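Local atomic coordinates of interleukin-20 receptor subunit beta (Homo sapiens, PDB entry 6DF3), a protein that forms, with IL20RA, a receptor for the cytokines IL19, IL20 and IL24, and, with IL22RA1, a receptor for IL20 and IL24. Residues N13-L18 with D64-I69; E35-Y40 with H47-S52; T72-L77 with P96-S101. The protein carries 1 engineered substitution. One frame throughout, in Å; residues are numbered along the deposited sequence.

Contact 1. Residues N13-L18 with D64-I69; sequences NMKHLL and DVTDDI
His16, on strand 15-19, meets residues Val65, Thr66 and Ile69 of the turn that follows strand 62-64 in the first fibronectin type III domain. Its backbone makes both hydrogen bonds across the contact: His16 N gives to Thr66 OG1 at 2.9 Å (151° at the hydrogen), and His16 O takes Val65 N at 2.9 Å. The side chain starts with His16 CB, 4.0 Å from Val65 CG2. A chi1 of -30°, halfway from staggered to eclipsed, then carries the ring to the turn, which it meets obliquely, His16 CD2 lying 3.7 Å from Ile69 CB. ND1 is hydrogen-bonded to Ser11 OG on strand 8-12. At the tip, His16 NE2 is 2.9 Å from a water in the ring plane, and that water donates to Ile69 O. Met14 O sits over one ring face, toward the rim. Beside this, Asp64 OD1 accepts Thr66 N in an Asx turn that holds the backbone of Thr66, whose hydroxyl is the acceptor for His16 N, while Lys15 CE passes 3.2 Å from Asp64 OD2. Lys15 NZ stays 4.2 Å from Asp64 OD2, beyond salt-bridge range. Both imidazole nitrogens thus have polar partners, ND1 a serine and NE2 a water, which would restrain the ring's rotation.

Contact 2. Residues E35-Y40 with H47-S52; sequences EYQGEY and HIWIPS
Glu35 and Pro51 form an antiparallel non-hydrogen-bonded pair with CA atoms 4.6 Å apart, followed by the hydrogen-bonded pair of Tyr36 and Ile50. In the latter, Ile50 N gives to Tyr36 O at 2.8 Å and Tyr36 N returns a bond to Ile50 O. This short pairing adds strand 50-51 to the edge of the four-stranded sheet of the first fibronectin type III domain, beside strand 31-37. On one face of the sheet, Ile50 CB stands over the Tyr36 ring in a CH-pi contact, 4.0 Å from its centroid, and Ile50 CG2 reaches Tyr36 CZ at 3.6 Å. Tyr36 CG lies between the backbone N and carbonyl carbon (chi1 67°), which brings one face of the ring to Ile50; the phenol OH is bonded to a basic side chain of another protein in the assembly. Past the paired residues, the extended Gln37 lays its amide flat on the Trp49 indole, the planes 4° apart, with Gln37 CD over the centre of the ring system. Arg78, on the neighbouring strand 74-83, makes a cation-pi contact with Trp49 and a salt bridge to Glu35 OE1, an oxygen also 3.3 Å from Trp49 CB. Gln37 NE2 donates to Ile48 O at 2.8 Å, this acceptor lying in the amide plane of Gln37 while the nitrogen stands above the carbonyl plane of Ile48.

Contact 3. Residues T72-L77 with P96-S101; sequences TVPYNL and PFNRQS. Engineered in segment 96-101: Gln100 (natural residue Asn).
Thr72 OG1 is gripped side-on by the guanidinium of Arg99, two of whose three nitrogens, NE and NH2, donate to this one oxygen. Arg99 NE is the closer and straighter donor, at 2.9 Å from Thr72 OG1 with 160° at the hydrogen; Arg99 NH2 lies 3.1 Å from Thr72 OG1, at 140°. Both bonds run close to the guanidinium plane, so the hydroxyl meets an edge of the group and not a face. Thr72 OG1 also hydrogen-bonds to Ala177 O, in the second fibronectin type III domain, which makes the threonine a link between the two domains. Arg99 CG lies between the backbone N and the carbonyl carbon (chi1 72°), and from there the chain runs extended to NE, crossing the threonine at about a right angle. A water takes Thr72 N and, weakly, Arg99 NH2; another receives Arg99 N and donates to Val73 O at 2.6 Å. These bridges lie where strands 74-83 and 86-98, an antiparallel hairpin in the four-stranded sheet of the first domain, come apart into loops. Within the hairpin, Tyr75 and Phe97 form a hydrogen-bonded pair: Tyr75 N reaches Phe97 O at 2.7 Å, and Phe97 N reaches Tyr75 O at 2.8 Å. Next to this pair, the Pro74 ring runs alongside the Asn98 side chain, with Pro74 CD 3.8 Å from Asn98 ND2. Asn98 OD1 accepts Gln100 N, forming an Asx turn that starts the short 3-10 segment. Gln100, an engineered residue, brings its OE1 to 3.5 Å from Thr72 CG2, and its NE2 bonds to Ile178 O of the second domain. Farther along, Asn76 OD1 lies 3.5 Å from Pro96 CG, and Asn76 ND2 is held by Ser42 OG and Gln37 OE1.

How the contacts relate
From the N terminus, strand 15-19 enters contact 1 first and waits until residues 64-69 to close the loop. Within that span lies contact 2, a much tighter closure around helix 39-44. Contact 3 opens only after contact 1 has closed, and joins the two strands of hairpin 74-83/86-98. Contacts 2 and 3 share one sheet, in which Gln37 O and Asn76 N, 2.9 Å apart, probably bond. Contact 1 belongs to the three-stranded sheet and reaches both others: Asp68 OD2 lies 2.8 Å from Ser52 OG in contact 2, while Ile69 packs on Tyr75 and His16 meets Phe97 in contact 3. Together they tie the two sheets of the first domain.

Contact 1. Residues N13-L18 with D64-I69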
loop_
_atom_site.group_PDB
_atom_site.type_symbol
_atom_site.label_atom_id
_atom_site.label_comp_id
_atom_site.label_asym_id
_atom_site.label_seq_id
_atom_site.Cartn_x
_atom_site.Cartn_y
_atom_site.Cartn_z
ATOM N N ASN C 13 -12.026 14.191 -10.161
ATOM C CA ASN C 13 -11.815 13.495 -8.843
ATOM C C ASN C 13 -11.014 12.151 -8.973
ATOM O O ASN C 13 -11.499 11.063 -8.620
ATOM C CB ASN C 13 -13.167 13.274 -8.186
ATOM C CG ASN C 13 -13.737 14.545 -7.635
ATOM O OD1 ASN C 13 -13.008 15.474 -7.263
ATOM N ND2 ASN C 13 -15.047 14.626 -7.617
ATOM N N MET C 14 -9.851 12.241 -9.606
ATOM C CA MET C 14 -8.967 11.052 -9.877
ATOM C C MET C 14 -9.525 9.961 -10.724
ATOM O O MET C 14 -8.926 8.910 -10.807
ATOM C CB MET C 14 -8.391 10.473 -8.576
ATOM C CG MET C 14 -7.561 11.484 -7.835
ATOM S SD MET C 14 -5.935 11.946 -8.620
ATOM C CE MET C 14 -4.970 10.494 -8.154
ATOM N N LYS C 15 -10.632 10.199 -11.429
ATOM C CA LYS C 15 -11.078 9.303 -12.512
ATOM C C LYS C 15 -10.668 9.879 -13.883
ATOM O O LYS C 15 -11.111 10.993 -14.245
ATOM C CB LYS C 15 -12.594 9.174 -12.473
ATOM C CG LYS C 15 -13.074 8.140 -13.456
ATOM C CD LYS C 15 -14.596 8.106 -13.531
ATOM C CE LYS C 15 -15.029 7.009 -14.494
ATOM N NZ LYS C 15 -16.376 7.277 -15.060
ATOM N N HIS C 16 -9.845 9.168 -14.653
ATOM C CA HIS C 16 -9.363 9.708 -15.920
ATOM C C HIS C 16 -9.961 9.027 -17.128
ATOM O O HIS C 16 -9.711 7.839 -17.385
ATOM C CB HIS C 16 -7.847 9.664 -16.000
ATOM C CG HIS C 16 -7.174 9.779 -14.688
ATOM N ND1 HIS C 16 -7.319 10.884 -13.872
ATOM C CD2 HIS C 16 -6.301 8.932 -14.049
ATOM C CE1 HIS C 16 -6.649 10.667 -12.737
ATOM N NE2 HIS C 16 -6.012 9.491 -12.822
ATOM N N LEU C 17 -10.686 9.830 -17.913
ATOM C CA LEU C 17 -11.372 9.396 -19.126
ATOM C C LEU C 17 -10.657 9.894 -20.377
ATOM O O LEU C 17 -10.589 11.075 -20.581
ATOM C CB LEU C 17 -12.804 9.971 -19.129
ATOM C CG LEU C 17 -14.039 9.120 -18.969
ATOM C CD1 LEU C 17 -15.343 9.899 -19.338
ATOM C CD2 LEU C 17 -13.941 7.871 -19.823
ATOM N N LEU C 18 -10.127 9.011 -21.209
ATOM C CA LEU C 18 -9.608 9.405 -22.521
ATOM C C LEU C 18 -10.779 9.408 -23.485
ATOM O O LEU C 18 -11.672 8.567 -23.318
ATOM C CB LEU C 18 -8.521 8.446 -22.992
ATOM C CG LEU C 18 -7.926 8.689 -24.394
ATOM C CD1 LEU C 18 -7.165 9.988 -24.348
ATOM C CD2 LEU C 18 -7.031 7.537 -24.796
ATOM N N ASP C 64 -11.937 4.572 -19.782
ATOM C CA ASP C 64 -11.482 4.807 -18.452
ATOM C C ASP C 64 -10.045 4.241 -18.219
ATOM O O ASP C 64 -9.884 3.053 -17.934
ATOM C CB ASP C 64 -12.489 4.235 -17.451
ATOM C CG ASP C 64 -12.203 4.673 -16.042
ATOM O OD1 ASP C 64 -11.056 5.126 -15.788
ATOM O OD2 ASP C 64 -13.114 4.588 -15.181
ATOM N N VAL C 65 -9.023 5.110 -18.255
ATOM C CA VAL C 65 -7.638 4.728 -18.091
ATOM C C VAL C 65 -7.180 4.930 -16.651
ATOM O O VAL C 65 -6.004 5.000 -16.353
ATOM C CB VAL C 65 -6.704 5.545 -19.045
ATOM C CG1 VAL C 65 -7.118 5.375 -20.503
ATOM C CG2 VAL C 65 -6.731 7.021 -18.772
ATOM N N THR C 66 -8.110 5.082 -15.735
ATOM C CA THR C 66 -7.759 5.304 -14.338
ATOM C C THR C 66 -6.740 4.289 -13.828
ATOM O O THR C 66 -5.758 4.651 -13.227
ATOM C CB THR C 66 -9.034 5.295 -13.503
ATOM O OG1 THR C 66 -9.937 6.341 -13.986
ATOM C CG2 THR C 66 -8.704 5.452 -11.976
ATOM N N ASP C 67 -6.990 3.027 -14.082
ATOM C CA ASP C 67 -6.126 1.959 -13.594
ATOM C C ASP C 67 -4.750 1.867 -14.257
ATOM O O ASP C 67 -3.905 1.248 -13.695
ATOM C CB ASP C 67 -6.827 0.632 -13.672
ATOM C CG ASP C 67 -8.069 0.591 -12.801
ATOM O OD1 ASP C 67 -8.290 1.450 -11.887
ATOM O OD2 ASP C 67 -8.860 -0.262 -13.120
ATOM N N ASP C 68 -4.532 2.554 -15.374
ATOM C CA ASP C 68 -3.254 2.597 -16.018
ATOM C C ASP C 68 -2.405 3.763 -15.527
ATOM O O ASP C 68 -1.222 3.731 -15.652
ATOM C CB ASP C 68 -3.462 2.785 -17.515
ATOM C CG ASP C 68 -4.411 1.737 -18.117
ATOM O OD1 ASP C 68 -4.222 0.512 -17.889
ATOM O OD2 ASP C 68 -5.360 2.126 -18.844
ATOM N N ILE C 69 -3.017 4.852 -15.056
ATOM C CA ILE C 69 -2.259 5.990 -14.586
ATOM C C ILE C 69 -1.948 5.744 -13.109
ATOM O O ILE C 69 -2.860 5.856 -12.279
ATOM C CB ILE C 69 -3.060 7.311 -14.772
ATOM C CG1 ILE C 69 -3.590 7.505 -16.218
ATOM C CG2 ILE C 69 -2.207 8.506 -14.401
ATOM C CD1 ILE C 69 -2.641 7.190 -17.298
HETATM O O HOH W 1 -4.658 7.766 -10.996
#

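Contact 2. Residues E35-Y40 with H47-S52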
loop_
_atom_site.group_PDB
_atom_site.type_symbol
_atom_site.label_atom_id
_atom_site.label_comp_id
_atom_site.label_asym_id
_atom_site.label_seq_id
_atom_site.Cartn_x
_atom_site.Cartn_y
_atom_site.Cartn_z
ATOM N N GLU C 35 -3.331 2.544 -25.916
ATOM C CA GLU C 35 -2.070 2.194 -25.266
ATOM C C GLU C 35 -1.451 3.423 -24.606
ATOM O O GLU C 35 -1.823 4.526 -24.965
ATOM C CB GLU C 35 -1.116 1.629 -26.275
ATOM C CG GLU C 35 -1.615 0.306 -26.797
ATOM C CD GLU C 35 -0.642 -0.329 -27.779
ATOM O OE1 GLU C 35 0.269 0.376 -28.277
ATOM O OE2 GLU C 35 -0.820 -1.543 -28.081
ATOM N N TYR C 36 -0.529 3.222 -23.647
ATOM C CA TYR C 36 0.073 4.342 -22.883
ATOM C C TYR C 36 1.523 4.099 -22.614
ATOM O O TYR C 36 2.012 2.963 -22.765
ATOM C CB TYR C 36 -0.645 4.508 -21.539
ATOM C CG TYR C 36 -0.464 3.353 -20.530
ATOM C CD1 TYR C 36 -1.230 2.247 -20.590
ATOM C CD2 TYR C 36 0.517 3.398 -19.548
ATOM C CE1 TYR C 36 -1.100 1.188 -19.671
ATOM C CE2 TYR C 36 0.711 2.356 -18.631
ATOM C CZ TYR C 36 -0.114 1.258 -18.697
ATOM O OH TYR C 36 0.081 0.203 -17.869
ATOM N N GLN C 37 2.208 5.176 -22.289
ATOM C CA GLN C 37 3.542 5.190 -21.715
ATOM C C GLN C 37 3.531 6.154 -20.557
ATOM O O GLN C 37 2.982 7.273 -20.663
ATOM C CB GLN C 37 4.533 5.876 -22.664
ATOM C CG GLN C 37 4.707 5.134 -23.944
ATOM C CD GLN C 37 5.807 5.705 -24.826
ATOM O OE1 GLN C 37 5.899 6.918 -24.982
ATOM N NE2 GLN C 37 6.569 4.845 -25.454
ATOM N N GLY C 38 4.132 5.766 -19.452
ATOM C CA GLY C 38 4.423 6.747 -18.393
ATOM C C GLY C 38 5.654 7.476 -18.830
ATOM O O GLY C 38 6.254 7.141 -19.856
ATOM N N GLU C 39 6.037 8.464 -18.062
ATOM C CA GLU C 39 7.274 9.180 -18.282
ATOM C C GLU C 39 8.518 8.273 -18.275
ATOM O O GLU C 39 9.500 8.568 -18.951
ATOM C CB GLU C 39 7.440 10.229 -17.198
ATOM C CG GLU C 39 8.601 11.143 -17.462
ATOM C CD GLU C 39 8.817 12.215 -16.375
ATOM O OE1 GLU C 39 8.317 12.081 -15.220
ATOM O OE2 GLU C 39 9.477 13.235 -16.705
ATOM N N TYR C 40 8.543 7.246 -17.419
ATOM C CA TYR C 40 9.603 6.349 -17.487
ATOM C C TYR C 40 9.756 5.851 -18.979
ATOM O O TYR C 40 10.830 5.962 -19.571
ATOM C CB TYR C 40 9.399 5.126 -16.601
ATOM C CG TYR C 40 10.543 4.131 -16.785
ATOM C CD1 TYR C 40 11.837 4.444 -16.400
ATOM C CD2 TYR C 40 10.344 2.940 -17.416
ATOM C CE1 TYR C 40 12.904 3.555 -16.548
ATOM C CE2 TYR C 40 11.409 2.033 -17.614
ATOM C CZ TYR C 40 12.679 2.364 -17.199
ATOM O OH TYR C 40 13.660 1.469 -17.375
ATOM N N HIS C 47 10.152 3.385 -27.354
ATOM C CA HIS C 47 9.539 2.558 -28.360
ATOM C C HIS C 47 8.520 1.603 -27.793
ATOM O O HIS C 47 7.898 0.803 -28.526
ATOM C CB HIS C 47 10.668 1.846 -29.143
ATOM C CG HIS C 47 11.484 0.913 -28.285
ATOM N ND1 HIS C 47 12.343 1.370 -27.295
ATOM C CD2 HIS C 47 11.503 -0.442 -28.208
ATOM C CE1 HIS C 47 12.879 0.337 -26.678
ATOM N NE2 HIS C 47 12.412 -0.776 -27.228
ATOM N N ILE C 48 8.277 1.654 -26.500
ATOM C CA ILE C 48 7.410 0.634 -25.882
ATOM C C ILE C 48 6.133 1.312 -25.388
ATOM O O ILE C 48 6.218 2.225 -24.543
ATOM C CB ILE C 48 8.099 -0.053 -24.689
ATOM C CG1 ILE C 48 9.282 -0.882 -25.175
ATOM C CG2 ILE C 48 7.083 -0.885 -23.891
ATOM C CD1 ILE C 48 10.128 -1.552 -24.095
ATOM N N TRP C 49 4.994 0.801 -25.867
ATOM C CA TRP C 49 3.684 1.188 -25.433
ATOM C C TRP C 49 3.027 0.015 -24.771
ATOM O O TRP C 49 3.184 -1.182 -25.169
ATOM C CB TRP C 49 2.883 1.676 -26.661
ATOM C CG TRP C 49 3.463 2.965 -27.273
ATOM C CD1 TRP C 49 4.539 3.052 -28.093
ATOM C CD2 TRP C 49 3.011 4.311 -27.059
ATOM N NE1 TRP C 49 4.797 4.380 -28.379
ATOM C CE2 TRP C 49 3.881 5.165 -27.765
ATOM C CE3 TRP C 49 1.950 4.878 -26.337
ATOM C CZ2 TRP C 49 3.699 6.535 -27.824
ATOM C CZ3 TRP C 49 1.799 6.269 -26.339
ATOM C CH2 TRP C 49 2.664 7.079 -27.088
ATOM N N ILE C 50 2.284 0.311 -23.720
ATOM C CA ILE C 50 1.658 -0.734 -22.925
ATOM C C ILE C 50 0.138 -0.763 -23.164
ATOM O O ILE C 50 -0.526 0.271 -23.163
ATOM C CB ILE C 50 1.924 -0.424 -21.445
ATOM C CG1 ILE C 50 3.420 -0.254 -21.268
ATOM C CG2 ILE C 50 1.282 -1.462 -20.524
ATOM C CD1 ILE C 50 3.746 0.416 -19.981
ATOM N N PRO C 51 -0.433 -1.965 -23.300
ATOM C CA PRO C 51 -1.883 -2.038 -23.447
ATOM C C PRO C 51 -2.624 -1.553 -22.246
ATOM O O PRO C 51 -2.256 -1.876 -21.127
ATOM C CB PRO C 51 -2.160 -3.566 -23.609
ATOM C CG PRO C 51 -0.885 -4.103 -24.163
ATOM C CD PRO C 51 0.224 -3.255 -23.613
ATOM N N SER C 52 -3.687 -0.811 -22.499
ATOM C CA SER C 52 -4.580 -0.338 -21.496
ATOM C C SER C 52 -5.242 -1.511 -20.774
ATOM O O SER C 52 -5.461 -2.563 -21.348
ATOM C CB SER C 52 -5.669 0.468 -22.199
ATOM O OG SER C 52 -6.513 1.057 -21.218
#

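Contact 3. Residues T72-L77 with P96-S101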
loop_
_atom_site.group_PDB
_atom_site.type_symbol
_atom_site.label_atom_id
_atom_site.label_comp_id
_atom_site.label_asym_id
_atom_site.label_seq_id
_atom_site.Cartn_x
_atom_site.Cartn_y
_atom_site.Cartn_z
ATOM N N THR C 72 2.207 9.927 -10.292
ATOM C CA THR C 72 2.001 11.379 -10.521
ATOM C C THR C 72 3.173 11.898 -11.416
ATOM O O THR C 72 4.057 12.618 -10.979
ATOM C CB THR C 72 1.833 12.104 -9.185
ATOM O OG1 THR C 72 0.777 11.454 -8.446
ATOM C CG2 THR C 72 1.457 13.564 -9.353
ATOM N N VAL C 73 3.145 11.480 -12.673
ATOM C CA VAL C 73 4.063 11.878 -13.706
ATOM C C VAL C 73 3.224 11.985 -15.023
ATOM O O VAL C 73 2.072 11.439 -15.095
ATOM C CB VAL C 73 5.209 10.835 -13.887
ATOM C CG1 VAL C 73 5.972 10.568 -12.591
ATOM C CG2 VAL C 73 4.694 9.510 -14.424
ATOM N N PRO C 74 3.763 12.696 -16.059
ATOM C CA PRO C 74 3.026 12.785 -17.314
ATOM C C PRO C 74 3.051 11.482 -18.077
ATOM O O PRO C 74 4.089 10.865 -18.150
ATOM C CB PRO C 74 3.768 13.889 -18.151
ATOM C CG PRO C 74 5.111 14.042 -17.461
ATOM C CD PRO C 74 5.007 13.494 -16.049
ATOM N N TYR C 75 1.925 11.157 -18.709
ATOM C CA TYR C 75 1.670 9.954 -19.455
ATOM C C TYR C 75 1.283 10.340 -20.905
ATOM O O TYR C 75 0.501 11.242 -21.114
ATOM C CB TYR C 75 0.476 9.179 -18.820
ATOM C CG TYR C 75 0.839 8.236 -17.737
ATOM C CD1 TYR C 75 1.047 8.709 -16.458
ATOM C CD2 TYR C 75 0.965 6.868 -17.973
ATOM C CE1 TYR C 75 1.405 7.846 -15.398
ATOM C CE2 TYR C 75 1.335 5.984 -16.928
ATOM C CZ TYR C 75 1.553 6.468 -15.630
ATOM O OH TYR C 75 1.849 5.661 -14.529
ATOM N N ASN C 76 1.832 9.635 -21.861
ATOM C CA ASN C 76 1.393 9.614 -23.209
ATOM C C ASN C 76 0.351 8.559 -23.364
ATOM O O ASN C 76 0.447 7.494 -22.781
ATOM C CB ASN C 76 2.561 9.278 -24.155
ATOM C CG ASN C 76 3.718 10.244 -24.021
ATOM O OD1 ASN C 76 3.532 11.392 -23.662
ATOM N ND2 ASN C 76 4.929 9.746 -24.257
ATOM N N LEU C 77 -0.601 8.844 -24.226
ATOM C CA LEU C 77 -1.698 7.946 -24.544
ATOM C C LEU C 77 -1.891 7.989 -26.073
ATOM O O LEU C 77 -1.674 9.012 -26.698
ATOM C CB LEU C 77 -2.920 8.446 -23.830
ATOM C CG LEU C 77 -2.931 8.214 -22.312
ATOM C CD1 LEU C 77 -3.929 9.170 -21.692
ATOM C CD2 LEU C 77 -3.353 6.781 -22.082
ATOM N N PRO C 96 0.708 15.447 -23.036
ATOM C CA PRO C 96 0.793 14.365 -22.093
ATOM C C PRO C 96 -0.037 14.647 -20.828
ATOM O O PRO C 96 -0.119 15.761 -20.387
ATOM C CB PRO C 96 2.283 14.403 -21.726
ATOM C CG PRO C 96 2.946 14.823 -22.981
ATOM C CD PRO C 96 2.050 15.915 -23.443
ATOM N N PHE C 97 -0.710 13.659 -20.302
ATOM C CA PHE C 97 -1.567 13.834 -19.125
ATOM C C PHE C 97 -0.845 13.458 -17.779
ATOM O O PHE C 97 -0.260 12.354 -17.639
ATOM C CB PHE C 97 -2.772 12.895 -19.239
ATOM C CG PHE C 97 -3.701 13.007 -18.069
ATOM C CD1 PHE C 97 -4.466 14.171 -17.910
ATOM C CD2 PHE C 97 -3.743 11.997 -17.092
ATOM C CE1 PHE C 97 -5.278 14.308 -16.802
ATOM C CE2 PHE C 97 -4.575 12.111 -15.999
ATOM C CZ PHE C 97 -5.328 13.271 -15.830
ATOM N N ASN C 98 -0.990 14.331 -16.791
ATOM C CA ASN C 98 -0.501 14.204 -15.477
ATOM C C ASN C 98 -1.696 14.299 -14.518
ATOM O O ASN C 98 -2.355 15.364 -14.407
ATOM C CB ASN C 98 0.518 15.315 -15.168
ATOM C CG ASN C 98 1.290 15.057 -13.832
ATOM O OD1 ASN C 98 0.727 14.539 -12.851
ATOM N ND2 ASN C 98 2.567 15.408 -13.805
ATOM N N ARG C 99 -1.901 13.254 -13.700
ATOM C CA ARG C 99 -3.005 13.280 -12.758
ATOM C C ARG C 99 -2.927 14.414 -11.714
ATOM O O ARG C 99 -3.888 14.630 -11.064
ATOM C CB ARG C 99 -3.208 11.940 -12.083
ATOM C CG ARG C 99 -2.118 11.581 -11.062
ATOM C CD ARG C 99 -2.203 10.098 -10.687
ATOM N NE ARG C 99 -1.223 9.794 -9.652
ATOM C CZ ARG C 99 -1.143 8.653 -9.003
ATOM N NH1 ARG C 99 -2.043 7.702 -9.189
ATOM N NH2 ARG C 99 -0.158 8.491 -8.135
ATOM N N GLN C 100 -1.780 15.055 -11.515
ATOM C CA GLN C 100 -1.652 16.278 -10.709
ATOM C C GLN C 100 -2.714 17.338 -11.157
ATOM O O GLN C 100 -3.140 18.133 -10.410
ATOM C CB GLN C 100 -0.218 16.801 -10.892
ATOM C CG GLN C 100 0.209 18.096 -10.180
ATOM C CD GLN C 100 0.601 17.830 -8.729
ATOM O OE1 GLN C 100 1.367 16.896 -8.436
ATOM N NE2 GLN C 100 0.077 18.640 -7.808
ATOM N N SER C 101 -3.120 17.313 -12.411
ATOM C CA SER C 101 -4.074 18.257 -12.909
ATOM C C SER C 101 -5.509 17.760 -12.806
ATOM O O SER C 101 -6.363 18.366 -13.385
ATOM C CB SER C 101 -3.712 18.589 -14.339
ATOM O OG SER C 101 -4.129 17.492 -15.154
HETATM O O HOH W 2 2.793 8.861 -7.673
HETATM O O HOH W 3 -0.203 10.893 -13.954
#